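Local coordinates for protein shikimate dehydrogenase (NADP(+)) (Peptoclostridium difficile, PDB 5DZS) that probably catalyses the reversible NADPH-linked reduction of 3-dehydroshikimate to shikimate, a step in the chorismate pathway that leads to the aromatic amino acids, at residues D73-A79 with N93-N99. Numbering follows the deposited sequence.
Sequences DFISPEA and NMLYGYN
A parallel strand pairing lies at one border of the mixed sheet, counted within this chain, in the substrate-binding domain of this shikimate dehydrogenase: the short strand 74-75 runs beside strand 94-98, pairing Phe74 with Tyr96 and Ile75 with Gly97. Backbone bonds establish the register. Leu95 O accepts from both Asp73 N and Phe74 N, Gly97 N donates to Phe74 O, and Ser76 N reaches Gly97 O at 2.8 Å with an almost straight N-H...O angle of 174°.

Carboxylates extend this ladder at both ends. Asp73 OD2 takes Leu95 N on its anti lone pair at 2.8 Å, where the edge strand has not yet begun. Beyond the other end, helix 77-82 has started, and Glu78 OE2 receives Asn99 N at 2.9 Å, the donor standing somewhat out of the carboxylate plane. The Glu78 chain places CG between its backbone N and carbonyl carbon (chi1 86°) and bends again at chi2, which folds the carboxylate back to the strand; Ser76 OG, donating to the syn lone pair of OE1, helps fix its rotation together with the Asn99 bond. Asn99 itself bonds to Asp101 N through OD1, linking this end to a predicted shikimate-binding residue.

Tyr96 of the second subunit packs on Ser76, Pro77 and Glu78, and Tyr96 on Lys80 of that subunit, so the Tyr96 side chain and the start of helix 77-82 lie at the dimer contact. On the sheet face bearing Phe74 and Tyr96, the rings point the same way with planes inclined by 32°. Phe74 CD2 lies over one face of the Tyr96 ring, toward its rim, 3.4 Å from Tyr96 CZ.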
loop_
_atom_site.group_PDB
_atom_site.type_symbol
_atom_site.label_atom_id
_atom_site.label_comp_id
_atom_site.label_asym_id
_atom_site.label_seq_id
_atom_site.Cartn_x
_atom_site.Cartn_y
_atom_site.Cartn_z
ATOM N N ASP B 73 -1.052 -8.638 -14.295
ATOM C CA ASP B 73 0.077 -7.969 -14.831
ATOM C C ASP B 73 1.229 -7.823 -13.843
ATOM O O ASP B 73 2.393 -7.955 -14.226
ATOM C CB ASP B 73 -0.343 -6.613 -15.370
ATOM C CG ASP B 73 -1.347 -6.740 -16.482
ATOM O OD1 ASP B 73 -0.885 -7.079 -17.619
ATOM O OD2 ASP B 73 -2.550 -6.489 -16.290
ATOM N N PHE B 74 0.890 -7.574 -12.571
ATOM C CA PHE B 74 1.871 -7.372 -11.540
ATOM C C PHE B 74 1.382 -8.074 -10.293
ATOM O O PHE B 74 0.197 -8.015 -9.992
ATOM C CB PHE B 74 2.079 -5.878 -11.244
ATOM C CG PHE B 74 2.436 -5.074 -12.454
ATOM C CD1 PHE B 74 3.711 -5.145 -12.980
ATOM C CD2 PHE B 74 1.486 -4.263 -13.076
ATOM C CE1 PHE B 74 4.045 -4.413 -14.120
ATOM C CE2 PHE B 74 1.835 -3.534 -14.185
ATOM C CZ PHE B 74 3.088 -3.618 -14.709
ATOM N N ILE B 75 2.284 -8.742 -9.600
ATOM C CA ILE B 75 1.997 -9.440 -8.358
ATOM C C ILE B 75 2.876 -8.906 -7.235
ATOM O O ILE B 75 4.113 -8.875 -7.337
ATOM C CB ILE B 75 2.153 -10.950 -8.521
ATOM C CG1 ILE B 75 1.222 -11.418 -9.667
ATOM C CG2 ILE B 75 1.815 -11.647 -7.212
ATOM C CD1 ILE B 75 1.288 -12.887 -9.991
ATOM N N SER B 76 2.228 -8.446 -6.173
ATOM C CA SER B 76 2.943 -7.883 -5.026
ATOM C C SER B 76 3.826 -8.967 -4.394
ATOM O O SER B 76 3.486 -10.141 -4.398
ATOM C CB SER B 76 1.897 -7.286 -4.087
ATOM O OG SER B 76 2.493 -6.601 -3.009
ATOM N N PRO B 77 4.997 -8.611 -3.842
ATOM C CA PRO B 77 5.920 -9.602 -3.324
ATOM C C PRO B 77 5.371 -10.561 -2.288
ATOM O O PRO B 77 5.727 -11.719 -2.312
ATOM C CB PRO B 77 7.063 -8.755 -2.761
ATOM C CG PRO B 77 7.044 -7.496 -3.558
ATOM C CD PRO B 77 5.581 -7.254 -3.841
ATOM N N GLU B 78 4.497 -10.100 -1.392
ATOM C CA GLU B 78 3.935 -11.012 -0.404
ATOM C C GLU B 78 3.053 -12.083 -1.066
ATOM O O GLU B 78 2.943 -13.210 -0.580
ATOM C CB GLU B 78 3.152 -10.265 0.701
ATOM C CG GLU B 78 1.689 -9.939 0.412
ATOM C CD GLU B 78 1.490 -8.887 -0.645
ATOM O OE1 GLU B 78 2.493 -8.231 -1.046
ATOM O OE2 GLU B 78 0.299 -8.655 -1.051
ATOM N N ALA B 79 2.366 -11.730 -2.149
ATOM C CA ALA B 79 1.541 -12.700 -2.863
ATOM C C ALA B 79 2.400 -13.716 -3.620
ATOM O O ALA B 79 2.053 -14.903 -3.717
ATOM C CB ALA B 79 0.576 -11.984 -3.805
ATOM N N ASN B 93 -5.676 0.122 -16.838
ATOM C CA ASN B 93 -5.920 -1.074 -17.626
ATOM C C ASN B 93 -5.015 -2.264 -17.327
ATOM O O ASN B 93 -4.927 -3.208 -18.130
ATOM C CB ASN B 93 -5.876 -0.739 -19.139
ATOM C CG ASN B 93 -6.791 -1.617 -19.957
ATOM O OD1 ASN B 93 -7.940 -1.850 -19.587
ATOM N ND2 ASN B 93 -6.295 -2.080 -21.095
ATOM N N MET B 94 -4.376 -2.215 -16.152
ATOM C CA MET B 94 -3.495 -3.268 -15.678
ATOM C C MET B 94 -4.067 -3.835 -14.389
ATOM O O MET B 94 -4.762 -3.137 -13.650
ATOM C CB MET B 94 -2.091 -2.717 -15.410
ATOM C CG MET B 94 -1.403 -2.171 -16.640
ATOM S SD MET B 94 -1.011 -3.459 -17.832
ATOM C CE MET B 94 0.546 -4.018 -17.185
ATOM N N LEU B 95 -3.788 -5.108 -14.135
ATOM C CA LEU B 95 -4.230 -5.773 -12.915
ATOM C C LEU B 95 -3.059 -6.101 -11.995
ATOM O O LEU B 95 -2.081 -6.721 -12.416
ATOM C CB LEU B 95 -5.012 -7.058 -13.222
ATOM C CG LEU B 95 -6.282 -6.836 -14.048
ATOM C CD1 LEU B 95 -6.942 -8.187 -14.334
ATOM C CD2 LEU B 95 -7.246 -5.898 -13.386
ATOM N N TYR B 96 -3.202 -5.685 -10.734
ATOM C CA TYR B 96 -2.229 -5.880 -9.662
ATOM C C TYR B 96 -2.810 -6.829 -8.649
ATOM O O TYR B 96 -3.949 -6.629 -8.179
ATOM C CB TYR B 96 -1.927 -4.556 -8.960
ATOM C CG TYR B 96 -1.205 -3.532 -9.817
ATOM C CD1 TYR B 96 -1.860 -2.839 -10.825
ATOM C CD2 TYR B 96 0.113 -3.232 -9.576
ATOM C CE1 TYR B 96 -1.182 -1.926 -11.605
ATOM C CE2 TYR B 96 0.773 -2.300 -10.331
ATOM C CZ TYR B 96 0.131 -1.667 -11.348
ATOM O OH TYR B 96 0.783 -0.702 -12.119
ATOM N N GLY B 97 -2.063 -7.849 -8.302
ATOM C CA GLY B 97 -2.475 -8.847 -7.326
ATOM C C GLY B 97 -1.776 -8.721 -5.984
ATOM O O GLY B 97 -0.540 -8.555 -5.934
ATOM N N TYR B 98 -2.553 -8.873 -4.909
ATOM C CA TYR B 98 -2.080 -8.792 -3.538
ATOM C C TYR B 98 -2.652 -9.940 -2.735
ATOM O O TYR B 98 -3.602 -10.607 -3.172
ATOM C CB TYR B 98 -2.543 -7.473 -2.875
ATOM C CG TYR B 98 -2.181 -6.224 -3.623
ATOM C CD1 TYR B 98 -2.939 -5.775 -4.703
ATOM C CD2 TYR B 98 -1.085 -5.474 -3.266
ATOM C CE1 TYR B 98 -2.590 -4.652 -5.398
ATOM C CE2 TYR B 98 -0.769 -4.302 -3.938
ATOM C CZ TYR B 98 -1.551 -3.896 -5.011
ATOM O OH TYR B 98 -1.224 -2.733 -5.706
ATOM N N ASN B 99 -2.097 -10.170 -1.558
ATOM C CA ASN B 99 -2.627 -11.197 -0.678
ATOM C C ASN B 99 -2.705 -10.682 0.723
ATOM O O ASN B 99 -1.669 -10.434 1.367
ATOM C CB ASN B 99 -1.792 -12.454 -0.749
ATOM C CG ASN B 99 -2.433 -13.591 0.019
ATOM O OD1 ASN B 99 -2.830 -13.406 1.182
ATOM N ND2 ASN B 99 -2.540 -14.744 -0.599
#